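Local atomic coordinates of alcohol dehydrogenase (Thermus sp., PDB entry 4CPD), a protein that probably catalyses the NAD-dependent interconversion of alcohols and carbonyl compounds, as a zinc-containing member of the medium-chain dehydrogenase/reductase family. Residues R136-P139 with P140-P144; E186-V190 with L191-K195; I215-A219 with E220-P224. All blocks are in the same frame, centred on the assembly; numbering follows the deposited sequence.

The three contacts are local turns that follow one another along the chain. Interaction 1 leaves strand 136-137, at the edge of the mixed sheet, and leads into helix 144-147. Interactions 2 and 3 belong to the Rossmann-type coenzyme domain: interaction 2 links helix 179-190 to strand 195-200, and interaction 3 links strand 215-218, the outermost strand next to 195-200, to helix 224-231. Their centres lie about 20 Å apart, and they touch where Lys-195 packs on Ile-215. Interaction 1 is about 24 Å from interaction 2 and 38 Å from interaction 3, centre to centre. Interactions 2 and 3 thus join elements of the coenzyme-binding fold, the latter beside bound NAD; interaction 1 lies away from it.

Interaction 1: residues R136-P139 with P140-P144; sequences RKLP and PNLSP
The CD2 methyl of Leu-142 touches both Leu-138 and Pro-139, at Leu-138 CG (4.2 Å) and the ring atom CD of Pro-139 (4.0 Å). It gets there because Leu-142 holds CG opposite its backbone N (chi1 171°), which leaves CG beside the residue's own carbonyl carbon. The two leucine side chains cross at about a right angle, whereas Leu-142 and the Pro-139 ring run side by side in the same direction. Leu-138 contributes a methyl as well: its CD2 lies 3.9 Å from Leu-142 O and passes near the CA of Pro-144. A type I beta turn from Pro-139 to Leu-142 brings these groups together, with Pro-140 and Asn-141 at its corners; it takes the chain out of strand 136-137, and Ser-143 then N-caps the next helix through its hydroxyl on Arg-146 N. The rings of Pro-139 and Pro-140 follow directly on each other, CB of Pro-139 lying 3.5 Å from CD of Pro-140. Beyond the turn, Leu-138 packs on Trp-80 and Val-82, while Leu-142 and Pro-139 rest on Leu-306 and Ala-307 of helix 295-307.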
loop_
_atom_site.group_PDB
_atom_site.type_symbol
_atom_site.label_atom_id
_atom_site.label_comp_id
_atom_site.label_asym_id
_atom_site.label_seq_id
_atom_site.Cartn_x
_atom_site.Cartn_y
_atom_site.Cartn_z
ATOM N N ARG A 136 -3.188 -14.710 -25.099
ATOM C CA ARG A 136 -3.652 -16.004 -24.585
ATOM C C ARG A 136 -4.672 -16.634 -25.517
ATOM O O ARG A 136 -5.605 -15.948 -25.973
ATOM C CB ARG A 136 -4.273 -15.860 -23.199
ATOM C CG ARG A 136 -3.315 -15.419 -22.121
ATOM C CD ARG A 136 -2.239 -16.452 -21.890
ATOM N NE ARG A 136 -1.433 -16.136 -20.722
ATOM C CZ ARG A 136 -0.511 -15.171 -20.663
ATOM N NH1 ARG A 136 -0.249 -14.381 -21.686
ATOM N NH2 ARG A 136 0.158 -14.995 -19.546
ATOM N N LYS A 137 -4.461 -17.930 -25.795
ATOM C CA LYS A 137 -5.468 -18.783 -26.421
ATOM C C LYS A 137 -6.687 -18.752 -25.542
ATOM O O LYS A 137 -6.547 -18.771 -24.337
ATOM C CB LYS A 137 -4.991 -20.232 -26.507
ATOM C CG LYS A 137 -4.260 -20.620 -27.789
ATOM C CD LYS A 137 -4.343 -22.134 -28.048
ATOM C CE LYS A 137 -5.718 -22.568 -28.597
ATOM N NZ LYS A 137 -5.680 -23.809 -29.443
ATOM N N LEU A 138 -7.870 -18.675 -26.136
ATOM C CA LEU A 138 -9.127 -18.858 -25.398
ATOM C C LEU A 138 -9.314 -20.309 -25.018
ATOM O O LEU A 138 -9.049 -21.207 -25.821
ATOM C CB LEU A 138 -10.334 -18.412 -26.214
ATOM C CG LEU A 138 -10.704 -16.947 -26.035
ATOM C CD1 LEU A 138 -9.532 -16.033 -26.323
ATOM C CD2 LEU A 138 -11.873 -16.562 -26.910
ATOM N N PRO A 139 -9.762 -20.552 -23.775
ATOM C CA PRO A 139 -10.160 -21.914 -23.462
ATOM C C PRO A 139 -11.325 -22.330 -24.345
ATOM O O PRO A 139 -12.104 -21.481 -24.739
ATOM C CB PRO A 139 -10.593 -21.824 -22.000
ATOM C CG PRO A 139 -9.846 -20.664 -21.441
ATOM C CD PRO A 139 -9.723 -19.690 -22.575
ATOM N N PRO A 140 -11.459 -23.635 -24.615
ATOM C CA PRO A 140 -12.332 -24.120 -25.699
ATOM C C PRO A 140 -13.827 -23.713 -25.613
ATOM O O PRO A 140 -14.487 -23.586 -26.641
ATOM C CB PRO A 140 -12.149 -25.651 -25.639
ATOM C CG PRO A 140 -11.619 -25.944 -24.268
ATOM C CD PRO A 140 -10.840 -24.738 -23.852
ATOM N N ASN A 141 -14.353 -23.477 -24.419
ATOM C CA ASN A 141 -15.789 -23.225 -24.304
ATOM C C ASN A 141 -16.179 -21.820 -23.893
ATOM O O ASN A 141 -17.092 -21.633 -23.086
ATOM C CB ASN A 141 -16.415 -24.241 -23.340
ATOM C CG ASN A 141 -17.665 -24.873 -23.920
ATOM O OD1 ASN A 141 -17.723 -25.151 -25.130
ATOM N ND2 ASN A 141 -18.675 -25.091 -23.080
ATOM N N LEU A 142 -15.501 -20.830 -24.463
ATOM C CA LEU A 142 -15.638 -19.452 -23.982
ATOM C C LEU A 142 -15.954 -18.513 -25.142
ATOM O O LEU A 142 -15.230 -18.454 -26.149
ATOM C CB LEU A 142 -14.352 -19.022 -23.270
ATOM C CG LEU A 142 -14.212 -17.549 -22.867
ATOM C CD1 LEU A 142 -15.143 -17.271 -21.731
ATOM C CD2 LEU A 142 -12.792 -17.200 -22.449
ATOM N N SER A 143 -17.036 -17.768 -25.007
ATOM C CA SER A 143 -17.423 -16.853 -26.060
ATOM C C SER A 143 -16.484 -15.631 -26.136
ATOM O O SER A 143 -16.093 -15.052 -25.098
ATOM C CB SER A 143 -18.847 -16.387 -25.841
ATOM O OG SER A 143 -18.926 -15.366 -24.866
ATOM N N PRO A 144 -16.129 -15.213 -27.358
ATOM C CA PRO A 144 -15.301 -14.007 -27.542
ATOM C C PRO A 144 -15.860 -12.776 -26.847
ATOM O O PRO A 144 -15.092 -11.958 -26.365
ATOM C CB PRO A 144 -15.321 -13.776 -29.057
ATOM C CG PRO A 144 -15.635 -15.116 -29.649
ATOM C CD PRO A 144 -16.440 -15.883 -28.630
#

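Interaction 2: residues E186-V190 with L191-K195; sequences EVAQV and LGASK
Val-187, Ala-188 and Gln-189, in the last turn of helix 179-190, hand their carbonyls to the amides of Leu-191, Gly-192 and Ala-193. The bond of Leu-191 N to Val-187 O, 2.9 Å long, continues the helical i to i+4 pattern. The next two close the helix as a Schellman motif. Ala-193 N reaches back five residues to Ala-188 O at 3.1 Å, with an N-H...O angle of 159°, while Gly-192 N binds Gln-189 O at 3.0 Å. Leu-191 N also makes a weak bond to Ala-188 O, which therefore has two donors. Gly-192 is the C' residue, and its positive phi of 82° is a conformation that glycine adopts readily.

Side-chain packing accompanies these bonds. Leu-191 runs alongside Val-187 in an apolar contact, and CG1 of Val-187, placed opposite the backbone N by a chi1 of 170°, stands 3.9 Å from Leu-191 CD2. The same leucine lies along the helix flank, its CD1 3.6 Å from Val-187 O. Across the turn, the methyl CB of Ala-193 comes within 3.5 Å of Ala-188 O, and the CB atoms of Ala-188 and Ala-193 form a second apolar pair, 4.3 Å apart. Val-187 and Leu-191 continue this packing onto helix 153-163, through Leu-161 and Ile-162, and Ala-188 faces Ile-196 of strand 195-200.

Further along, Ser-194 OG bonds to Gly-169 O, and Lys-195 NZ pairs with Glu-231. The turn thus joins helix to strand in the Rossmann-type domain. Its chemistry implies that the carbonyls of Val-187, Ala-188 and Gln-189 find donors in the turn's own backbone, while Leu-191 CD1 and Ala-193 CB lie against two of them.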
loop_
_atom_site.group_PDB
_atom_site.type_symbol
_atom_site.label_atom_id
_atom_site.label_comp_id
_atom_site.label_asym_id
_atom_site.label_seq_id
_atom_site.Cartn_x
_atom_site.Cartn_y
_atom_site.Cartn_z
ATOM N N GLU A 186 -19.036 -7.530 -9.288
ATOM C CA GLU A 186 -19.250 -8.945 -9.582
ATOM C C GLU A 186 -18.141 -9.782 -8.975
ATOM O O GLU A 186 -18.422 -10.771 -8.345
ATOM C CB GLU A 186 -19.313 -9.175 -11.090
ATOM C CG GLU A 186 -19.964 -10.485 -11.511
ATOM C CD GLU A 186 -20.064 -10.657 -13.032
ATOM O OE1 GLU A 186 -19.876 -9.689 -13.797
ATOM O OE2 GLU A 186 -20.360 -11.773 -13.474
ATOM N N VAL A 187 -16.885 -9.387 -9.183
ATOM C CA VAL A 187 -15.735 -10.160 -8.703
ATOM C C VAL A 187 -15.802 -10.247 -7.194
ATOM O O VAL A 187 -15.645 -11.330 -6.612
ATOM C CB VAL A 187 -14.393 -9.509 -9.072
ATOM C CG1 VAL A 187 -13.238 -10.208 -8.356
ATOM C CG2 VAL A 187 -14.171 -9.526 -10.574
ATOM N N ALA A 188 -16.034 -9.105 -6.553
ATOM C CA ALA A 188 -16.050 -9.082 -5.097
ATOM C C ALA A 188 -17.027 -10.137 -4.572
ATOM O O ALA A 188 -16.714 -10.912 -3.661
ATOM C CB ALA A 188 -16.412 -7.709 -4.588
ATOM N N GLN A 189 -18.197 -10.185 -5.189
ATOM C CA GLN A 189 -19.194 -11.246 -4.921
ATOM C C GLN A 189 -18.609 -12.645 -4.955
ATOM O O GLN A 189 -18.615 -13.344 -3.982
ATOM C CB GLN A 189 -20.311 -11.200 -5.951
ATOM C CG GLN A 189 -21.566 -11.892 -5.490
ATOM C CD GLN A 189 -22.315 -11.038 -4.491
ATOM O OE1 GLN A 189 -22.231 -9.819 -4.538
ATOM N NE2 GLN A 189 -23.049 -11.673 -3.583
ATOM N N VAL A 190 -18.034 -13.018 -6.067
ATOM C CA VAL A 190 -17.486 -14.356 -6.221
ATOM C C VAL A 190 -16.256 -14.637 -5.307
ATOM O O VAL A 190 -15.942 -15.797 -5.034
ATOM C CB VAL A 190 -17.175 -14.559 -7.715
ATOM C CG1 VAL A 190 -16.374 -15.829 -7.977
ATOM C CG2 VAL A 190 -18.486 -14.520 -8.489
ATOM N N LEU A 191 -15.568 -13.593 -4.838
ATOM C CA LEU A 191 -14.462 -13.776 -3.914
ATOM C C LEU A 191 -14.933 -13.773 -2.462
ATOM O O LEU A 191 -14.128 -13.701 -1.543
ATOM C CB LEU A 191 -13.390 -12.717 -4.157
ATOM C CG LEU A 191 -12.297 -13.121 -5.149
ATOM C CD1 LEU A 191 -12.875 -13.629 -6.457
ATOM C CD2 LEU A 191 -11.356 -11.935 -5.371
ATOM N N GLY A 192 -16.244 -13.834 -2.272
ATOM C CA GLY A 192 -16.845 -14.054 -0.965
ATOM C C GLY A 192 -16.993 -12.846 -0.078
ATOM O O GLY A 192 -16.921 -12.956 1.134
ATOM N N ALA A 193 -17.197 -11.682 -0.662
ATOM C CA ALA A 193 -17.392 -10.507 0.155
ATOM C C ALA A 193 -18.679 -10.689 0.916
ATOM O O ALA A 193 -19.598 -11.271 0.418
ATOM C CB ALA A 193 -17.449 -9.263 -0.698
ATOM N N SER A 194 -18.715 -10.203 2.138
ATOM C CA SER A 194 -19.882 -10.270 2.987
ATOM C C SER A 194 -20.857 -9.138 2.690
ATOM O O SER A 194 -22.046 -9.220 2.991
ATOM C CB SER A 194 -19.473 -10.208 4.467
ATOM O OG SER A 194 -18.906 -8.964 4.787
ATOM N N LYS A 195 -20.355 -8.074 2.113
ATOM C CA LYS A 195 -21.191 -6.957 1.780
ATOM C C LYS A 195 -20.400 -5.995 0.861
ATOM O O LYS A 195 -19.214 -5.743 1.072
ATOM C CB LYS A 195 -21.615 -6.238 3.045
ATOM C CG LYS A 195 -22.463 -5.002 2.761
ATOM C CD LYS A 195 -22.873 -4.264 4.020
ATOM C CE LYS A 195 -23.986 -4.991 4.759
ATOM N NZ LYS A 195 -24.612 -4.091 5.768
#

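Interaction 3: residues I215-A219 with E220-P224; sequences IPINA and EQENP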
loop_
_atom_site.group_PDB
_atom_site.type_symbol
_atom_site.label_atom_id
_atom_site.label_comp_id
_atom_site.label_asym_id
_atom_site.label_seq_id
_atom_site.Cartn_x
_atom_site.Cartn_y
_atom_site.Cartn_z
ATOM N N ILE A 215 -25.196 -2.813 -2.388
ATOM C CA ILE A 215 -26.020 -1.737 -1.839
ATOM C C ILE A 215 -25.635 -0.409 -2.510
ATOM O O ILE A 215 -24.541 0.106 -2.278
ATOM C CB ILE A 215 -25.801 -1.624 -0.336
ATOM C CG1 ILE A 215 -26.300 -2.888 0.350
ATOM C CG2 ILE A 215 -26.497 -0.397 0.217
ATOM C CD1 ILE A 215 -25.937 -3.001 1.821
ATOM N N PRO A 216 -26.536 0.153 -3.336
ATOM C CA PRO A 216 -26.227 1.362 -4.084
ATOM C C PRO A 216 -26.342 2.561 -3.190
ATOM O O PRO A 216 -27.148 2.551 -2.256
ATOM C CB PRO A 216 -27.315 1.397 -5.142
ATOM C CG PRO A 216 -28.487 0.800 -4.442
ATOM C CD PRO A 216 -27.941 -0.244 -3.517
ATOM N N ILE A 217 -25.526 3.570 -3.479
ATOM C CA ILE A 217 -25.445 4.801 -2.691
ATOM C C ILE A 217 -25.214 5.968 -3.650
ATOM O O ILE A 217 -24.169 6.039 -4.312
ATOM C CB ILE A 217 -24.274 4.756 -1.688
ATOM C CG1 ILE A 217 -24.473 3.615 -0.678
ATOM C CG2 ILE A 217 -24.135 6.092 -0.975
ATOM C CD1 ILE A 217 -23.343 3.445 0.329
ATOM N N ASN A 218 -26.184 6.876 -3.734
ATOM C CA ASN A 218 -26.040 8.046 -4.600
ATOM C C ASN A 218 -25.319 9.187 -3.872
ATOM O O ASN A 218 -25.842 9.740 -2.899
ATOM C CB ASN A 218 -27.405 8.510 -5.118
ATOM C CG ASN A 218 -27.293 9.336 -6.391
ATOM O OD1 ASN A 218 -26.478 10.255 -6.468
ATOM N ND2 ASN A 218 -28.103 9.006 -7.400
ATOM N N ALA A 219 -24.120 9.527 -4.345
ATOM C CA ALA A 219 -23.282 10.539 -3.680
ATOM C C ALA A 219 -23.793 11.971 -3.842
ATOM O O ALA A 219 -23.393 12.852 -3.072
ATOM C CB ALA A 219 -21.850 10.446 -4.177
ATOM N N GLU A 220 -24.653 12.192 -4.843
ATOM C CA GLU A 220 -25.333 13.482 -5.031
ATOM C C GLU A 220 -26.389 13.677 -3.941
ATOM O O GLU A 220 -26.554 14.783 -3.415
ATOM C CB GLU A 220 -26.017 13.559 -6.407
ATOM C CG GLU A 220 -25.770 14.849 -7.172
ATOM C CD GLU A 220 -24.830 14.625 -8.344
ATOM O OE1 GLU A 220 -25.319 14.154 -9.392
ATOM O OE2 GLU A 220 -23.611 14.900 -8.222
ATOM N N GLN A 221 -27.075 12.585 -3.599
ATOM C CA GLN A 221 -28.266 12.618 -2.743
ATOM C C GLN A 221 -28.035 12.314 -1.256
ATOM O O GLN A 221 -28.956 12.433 -0.448
ATOM C CB GLN A 221 -29.293 11.619 -3.266
ATOM C CG GLN A 221 -29.625 11.758 -4.745
ATOM C CD GLN A 221 -30.725 10.808 -5.215
ATOM O OE1 GLN A 221 -31.457 11.132 -6.155
ATOM N NE2 GLN A 221 -30.841 9.627 -4.578
ATOM N N GLU A 222 -26.832 11.896 -0.888
ATOM C CA GLU A 222 -26.525 11.659 0.519
ATOM C C GLU A 222 -25.023 11.686 0.737
ATOM O O GLU A 222 -24.243 11.699 -0.239
ATOM C CB GLU A 222 -27.150 10.339 1.031
ATOM C CG GLU A 222 -26.876 9.106 0.177
ATOM C CD GLU A 222 -27.521 7.833 0.726
ATOM O OE1 GLU A 222 -27.431 7.599 1.949
ATOM O OE2 GLU A 222 -28.103 7.046 -0.062
ATOM N N ASN A 223 -24.635 11.748 2.016
ATOM C CA ASN A 223 -23.241 11.572 2.420
ATOM C C ASN A 223 -22.878 10.089 2.390
ATOM O O ASN A 223 -23.355 9.306 3.237
ATOM C CB ASN A 223 -22.954 12.142 3.820
ATOM C CG ASN A 223 -21.455 12.327 4.084
ATOM O OD1 ASN A 223 -20.590 11.801 3.365
ATOM N ND2 ASN A 223 -21.145 13.096 5.112
ATOM N N PRO A 224 -22.020 9.703 1.425
ATOM C CA PRO A 224 -21.680 8.294 1.264
ATOM C C PRO A 224 -20.896 7.769 2.452
ATOM O O PRO A 224 -21.086 6.615 2.843
ATOM C CB PRO A 224 -20.861 8.262 -0.024
ATOM C CG PRO A 224 -20.371 9.648 -0.220
ATOM C CD PRO A 224 -21.295 10.573 0.482
#
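Asn-218 with Glu-220, Gln-221 and Glu-222 makes a polar turn at the C-terminal end of strand 215-218, where the outermost strand of the parallel Rossmann-type sheet gives way to helix 224-231. Asn-218 works with both its oxygens. Its side-chain OD1 accepts Glu-220 N at 3.1 Å, in the carbonyl plane and on a lone pair, which makes an Asx turn. Its backbone O receives two weak bonds, from Gln-221 N at 3.2 Å and from Glu-222 N at 3.1 Å, and the CG methylene of Glu-222 lies 3.3 Å from that same oxygen.

A chi1 of -158° sets the Asn-218 amide opposite its backbone N, beside the carbonyl carbon, where it can face the turn. There the amide of Gln-221 stacks on it, the two planes only 22° apart, with Gln-221 CG 3.7 Å from Asn-218 CG. Replacing this asparagine by an alanine would remove both the acceptor and the stacked amide, and would probably leave Glu-220 N without its mate and the Gln-221 amide freer to turn.

Next to this polar cluster the packing is apolar: Ile-217 CG2 meets Pro-224 CB at 4.0 Å, the side chains crossing at about a right angle, and Ala-219 CB lies 4.3 Å from Pro-224 CG. The side chain of Ala-219 is about 5 Å from the bound NAD, and its backbone bonds to that of Asp-200, an NAD-binding residue. The bonding suggests that Asn-218 holds the turn, beside the coenzyme pocket, through its side chain as well as its backbone, the OD1 bond being the one of the three that is not weak.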